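Local coordinates for putative lipoprotein (Bacteroides ovatus, PDB 3OQQ) that is of unknown function but is probably an extracellular, lipid-anchored protein that binds calcium ions, at residues S46-C57 with T95-L103. Sequence-based numbering, arbitrary orientation.
Sequences SRTLTLNVPAAC and TNRLASVTL
Arg97 reaches from its strand to the turn that ends the partner strand. Its CB sets the direction: with chi1 at 75°, CG lies between the backbone N and carbonyl carbon, 3.9 Å from Val53 CG2. CD then passes 3.4 Å from Ala55 O, NE lies 3.3 Å from Ala55 O, and the extended chain carries the guanidinium on to Cys57. There NH2 gives a nearly straight bond to Cys57 O (2.6 Å, 167° at the hydrogen), lying close to the guanidinium plane, while Ala99 CB sits over one face, offset toward the rim. Arginine suits this place because its apolar stem packs against Val53 and Ala55 before its cationic tip meets a carbonyl. A leucine here would probably leave Cys57 O without this donor and the type I turn from Pro54 to Cys57 less firmly tied to the strand. Within the turn, Ala55 N also bonds Thr95 O at 2.8 Å.

Along the strands, polar and apolar residues largely divide by face. Leu51 CD1 meets Val101 CG1 at 3.7 Å and Leu49 CD1 meets Leu103 CD1, on the face that Val38 and Phe76 help bury. On the other, more polar face, the hydroxyls of Thr48 and Thr102 share a hydrogen bond (OG1 to OG1, 2.7 Å). Paired backbone bonds, such as Leu51 N to Ala99 O, join the strands, 164° between their N-to-C directions, and strand 71-80 flanks 96-103: an antiparallel beta-sheet whose largely apolar face, with Arg47 and Arg97 at its ends, turns to an apolar core.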
loop_
_atom_site.group_PDB
_atom_site.type_symbol
_atom_site.label_atom_id
_atom_site.label_comp_id
_atom_site.label_asym_id
_atom_site.label_seq_id
_atom_site.Cartn_x
_atom_site.Cartn_y
_atom_site.Cartn_z
ATOM N N SER A 46 -12.078 -14.050 -24.621
ATOM C CA SER A 46 -12.190 -12.748 -23.964
ATOM C C SER A 46 -12.249 -12.932 -22.437
ATOM O O SER A 46 -12.576 -14.019 -21.961
ATOM C CB SER A 46 -13.385 -11.956 -24.491
ATOM O OG SER A 46 -14.601 -12.364 -23.895
ATOM N N ARG A 47 -11.853 -11.899 -21.678
ATOM C CA ARG A 47 -11.853 -11.982 -20.219
ATOM C C ARG A 47 -12.114 -10.613 -19.602
ATOM O O ARG A 47 -11.377 -9.668 -19.867
ATOM C CB ARG A 47 -10.534 -12.567 -19.702
ATOM C CG ARG A 47 -10.543 -12.782 -18.200
ATOM C CD ARG A 47 -9.347 -13.569 -17.757
ATOM N NE ARG A 47 -9.487 -13.985 -16.366
ATOM C CZ ARG A 47 -8.591 -14.694 -15.698
ATOM N NH1 ARG A 47 -7.485 -15.114 -16.298
ATOM N NH2 ARG A 47 -8.797 -15.000 -14.430
ATOM N N THR A 48 -13.161 -10.530 -18.756
ATOM C CA THR A 48 -13.561 -9.314 -18.054
ATOM C C THR A 48 -12.993 -9.374 -16.633
ATOM O O THR A 48 -13.169 -10.368 -15.926
ATOM C CB THR A 48 -15.092 -9.114 -18.116
ATOM O OG1 THR A 48 -15.460 -8.948 -19.487
ATOM C CG2 THR A 48 -15.563 -7.882 -17.344
ATOM N N LEU A 49 -12.286 -8.305 -16.244
ATOM C CA LEU A 49 -11.653 -8.170 -14.931
ATOM C C LEU A 49 -11.975 -6.866 -14.274
ATOM O O LEU A 49 -12.004 -5.824 -14.930
ATOM C CB LEU A 49 -10.121 -8.256 -15.042
ATOM C CG LEU A 49 -9.473 -9.572 -15.460
ATOM C CD1 LEU A 49 -8.000 -9.360 -15.696
ATOM C CD2 LEU A 49 -9.648 -10.631 -14.396
ATOM N N THR A 50 -12.168 -6.911 -12.971
ATOM C CA THR A 50 -12.344 -5.719 -12.162
ATOM C C THR A 50 -10.941 -5.333 -11.688
ATOM O O THR A 50 -10.162 -6.195 -11.256
ATOM C CB THR A 50 -13.354 -5.969 -11.029
ATOM O OG1 THR A 50 -14.632 -6.203 -11.625
ATOM C CG2 THR A 50 -13.453 -4.794 -10.061
ATOM N N LEU A 51 -10.596 -4.057 -11.842
ATOM C CA LEU A 51 -9.277 -3.577 -11.468
ATOM C C LEU A 51 -9.376 -2.340 -10.573
ATOM O O LEU A 51 -10.335 -1.570 -10.655
ATOM C CB LEU A 51 -8.445 -3.251 -12.733
ATOM C CG LEU A 51 -8.279 -4.328 -13.834
ATOM C CD1 LEU A 51 -7.604 -3.735 -15.056
ATOM C CD2 LEU A 51 -7.456 -5.508 -13.361
ATOM N N ASN A 52 -8.392 -2.169 -9.703
ATOM C CA ASN A 52 -8.289 -0.989 -8.843
ATOM C C ASN A 52 -7.288 -0.081 -9.568
ATOM O O ASN A 52 -6.087 -0.378 -9.604
ATOM C CB ASN A 52 -7.866 -1.396 -7.417
ATOM C CG ASN A 52 -7.436 -0.269 -6.499
ATOM O OD1 ASN A 52 -7.267 0.878 -6.907
ATOM N ND2 ASN A 52 -7.224 -0.573 -5.229
ATOM N N VAL A 53 -7.789 0.972 -10.210
ATOM C CA VAL A 53 -6.971 1.836 -11.059
ATOM C C VAL A 53 -6.873 3.285 -10.532
ATOM O O VAL A 53 -7.792 3.693 -9.827
ATOM C CB VAL A 53 -7.537 1.840 -12.527
ATOM C CG1 VAL A 53 -7.566 0.443 -13.116
ATOM C CG2 VAL A 53 -8.927 2.492 -12.628
ATOM N N PRO A 54 -5.884 4.121 -10.988
ATOM C CA PRO A 54 -5.886 5.552 -10.607
ATOM C C PRO A 54 -7.214 6.224 -10.990
ATOM O O PRO A 54 -7.798 5.868 -12.015
ATOM C CB PRO A 54 -4.704 6.128 -11.404
ATOM C CG PRO A 54 -3.797 4.957 -11.632
ATOM C CD PRO A 54 -4.728 3.811 -11.862
ATOM N N ALA A 55 -7.745 7.121 -10.126
ATOM C CA ALA A 55 -9.066 7.735 -10.344
ATOM C C ALA A 55 -9.216 8.385 -11.729
ATOM O O ALA A 55 -10.241 8.170 -12.366
ATOM C CB ALA A 55 -9.376 8.744 -9.252
ATOM N N ALA A 56 -8.173 9.095 -12.223
ATOM C CA ALA A 56 -8.175 9.796 -13.524
ATOM C C ALA A 56 -8.034 8.851 -14.746
ATOM O O ALA A 56 -8.268 9.283 -15.880
ATOM C CB ALA A 56 -7.056 10.833 -13.553
ATOM N N CYS A 57 -7.691 7.575 -14.511
ATOM C CA CYS A 57 -7.425 6.572 -15.537
ATOM C C CYS A 57 -8.659 6.233 -16.342
ATOM O O CYS A 57 -9.675 5.827 -15.778
ATOM C CB CYS A 57 -6.808 5.320 -14.917
ATOM S SG CYS A 57 -6.113 4.161 -16.121
ATOM N N THR A 95 -7.492 8.213 -4.365
ATOM C CA THR A 95 -6.803 8.602 -5.607
ATOM C C THR A 95 -6.976 7.457 -6.607
ATOM O O THR A 95 -6.366 7.453 -7.676
ATOM C CB THR A 95 -5.338 8.954 -5.390
ATOM O OG1 THR A 95 -4.681 7.878 -4.706
ATOM C CG2 THR A 95 -5.157 10.261 -4.666
ATOM N N ASN A 96 -7.829 6.487 -6.252
ATOM C CA ASN A 96 -8.116 5.329 -7.080
ATOM C C ASN A 96 -9.622 5.164 -7.255
ATOM O O ASN A 96 -10.390 5.885 -6.623
ATOM C CB ASN A 96 -7.491 4.072 -6.474
ATOM C CG ASN A 96 -7.851 3.774 -5.022
ATOM O OD1 ASN A 96 -8.931 4.106 -4.521
ATOM N ND2 ASN A 96 -6.938 3.127 -4.307
ATOM N N ARG A 97 -10.037 4.206 -8.095
ATOM C CA ARG A 97 -11.432 3.857 -8.360
ATOM C C ARG A 97 -11.504 2.417 -8.895
ATOM O O ARG A 97 -10.488 1.877 -9.345
ATOM C CB ARG A 97 -12.059 4.847 -9.359
ATOM C CG ARG A 97 -11.608 4.648 -10.807
ATOM C CD ARG A 97 -12.297 5.584 -11.769
ATOM N NE ARG A 97 -11.798 5.403 -13.130
ATOM C CZ ARG A 97 -12.512 4.887 -14.122
ATOM N NH1 ARG A 97 -13.772 4.524 -13.924
ATOM N NH2 ARG A 97 -11.980 4.750 -15.327
ATOM N N LEU A 98 -12.696 1.806 -8.850
ATOM C CA LEU A 98 -12.941 0.484 -9.422
ATOM C C LEU A 98 -13.330 0.649 -10.869
ATOM O O LEU A 98 -14.126 1.537 -11.214
ATOM C CB LEU A 98 -14.052 -0.277 -8.684
ATOM C CG LEU A 98 -13.684 -0.962 -7.394
ATOM C CD1 LEU A 98 -14.921 -1.576 -6.761
ATOM C CD2 LEU A 98 -12.575 -1.994 -7.593
ATOM N N ALA A 99 -12.767 -0.199 -11.732
ATOM C CA ALA A 99 -13.098 -0.164 -13.152
ATOM C C ALA A 99 -13.059 -1.568 -13.702
ATOM O O ALA A 99 -12.550 -2.490 -13.047
ATOM C CB ALA A 99 -12.145 0.754 -13.906
ATOM N N SER A 100 -13.647 -1.739 -14.880
ATOM C CA SER A 100 -13.739 -3.020 -15.554
ATOM C C SER A 100 -13.127 -2.920 -16.931
ATOM O O SER A 100 -13.209 -1.861 -17.581
ATOM C CB SER A 100 -15.193 -3.460 -15.654
ATOM O OG SER A 100 -15.290 -4.742 -16.241
ATOM N N VAL A 101 -12.503 -4.028 -17.369
ATOM C CA VAL A 101 -11.862 -4.127 -18.676
ATOM C C VAL A 101 -12.200 -5.487 -19.255
ATOM O O VAL A 101 -12.307 -6.455 -18.509
ATOM C CB VAL A 101 -10.325 -3.871 -18.584
ATOM C CG1 VAL A 101 -9.578 -5.025 -17.910
ATOM C CG2 VAL A 101 -9.720 -3.558 -19.942
ATOM N N THR A 102 -12.403 -5.548 -20.565
ATOM C CA THR A 102 -12.643 -6.806 -21.261
ATOM C C THR A 102 -11.453 -6.997 -22.176
ATOM O O THR A 102 -11.268 -6.254 -23.130
ATOM C CB THR A 102 -14.003 -6.830 -21.950
ATOM O OG1 THR A 102 -14.991 -6.755 -20.922
ATOM C CG2 THR A 102 -14.222 -8.113 -22.760
ATOM N N LEU A 103 -10.592 -7.939 -21.811
ATOM C CA LEU A 103 -9.396 -8.225 -22.584
ATOM C C LEU A 103 -9.723 -9.179 -23.736
ATOM O O LEU A 103 -10.618 -10.024 -23.631
ATOM C CB LEU A 103 -8.313 -8.833 -21.676
ATOM C CG LEU A 103 -7.847 -8.004 -20.469
ATOM C CD1 LEU A 103 -6.905 -8.822 -19.616
ATOM C CD2 LEU A 103 -7.187 -6.672 -20.898
HETATM O O HOH W 1 -5.840 9.671 -10.147
#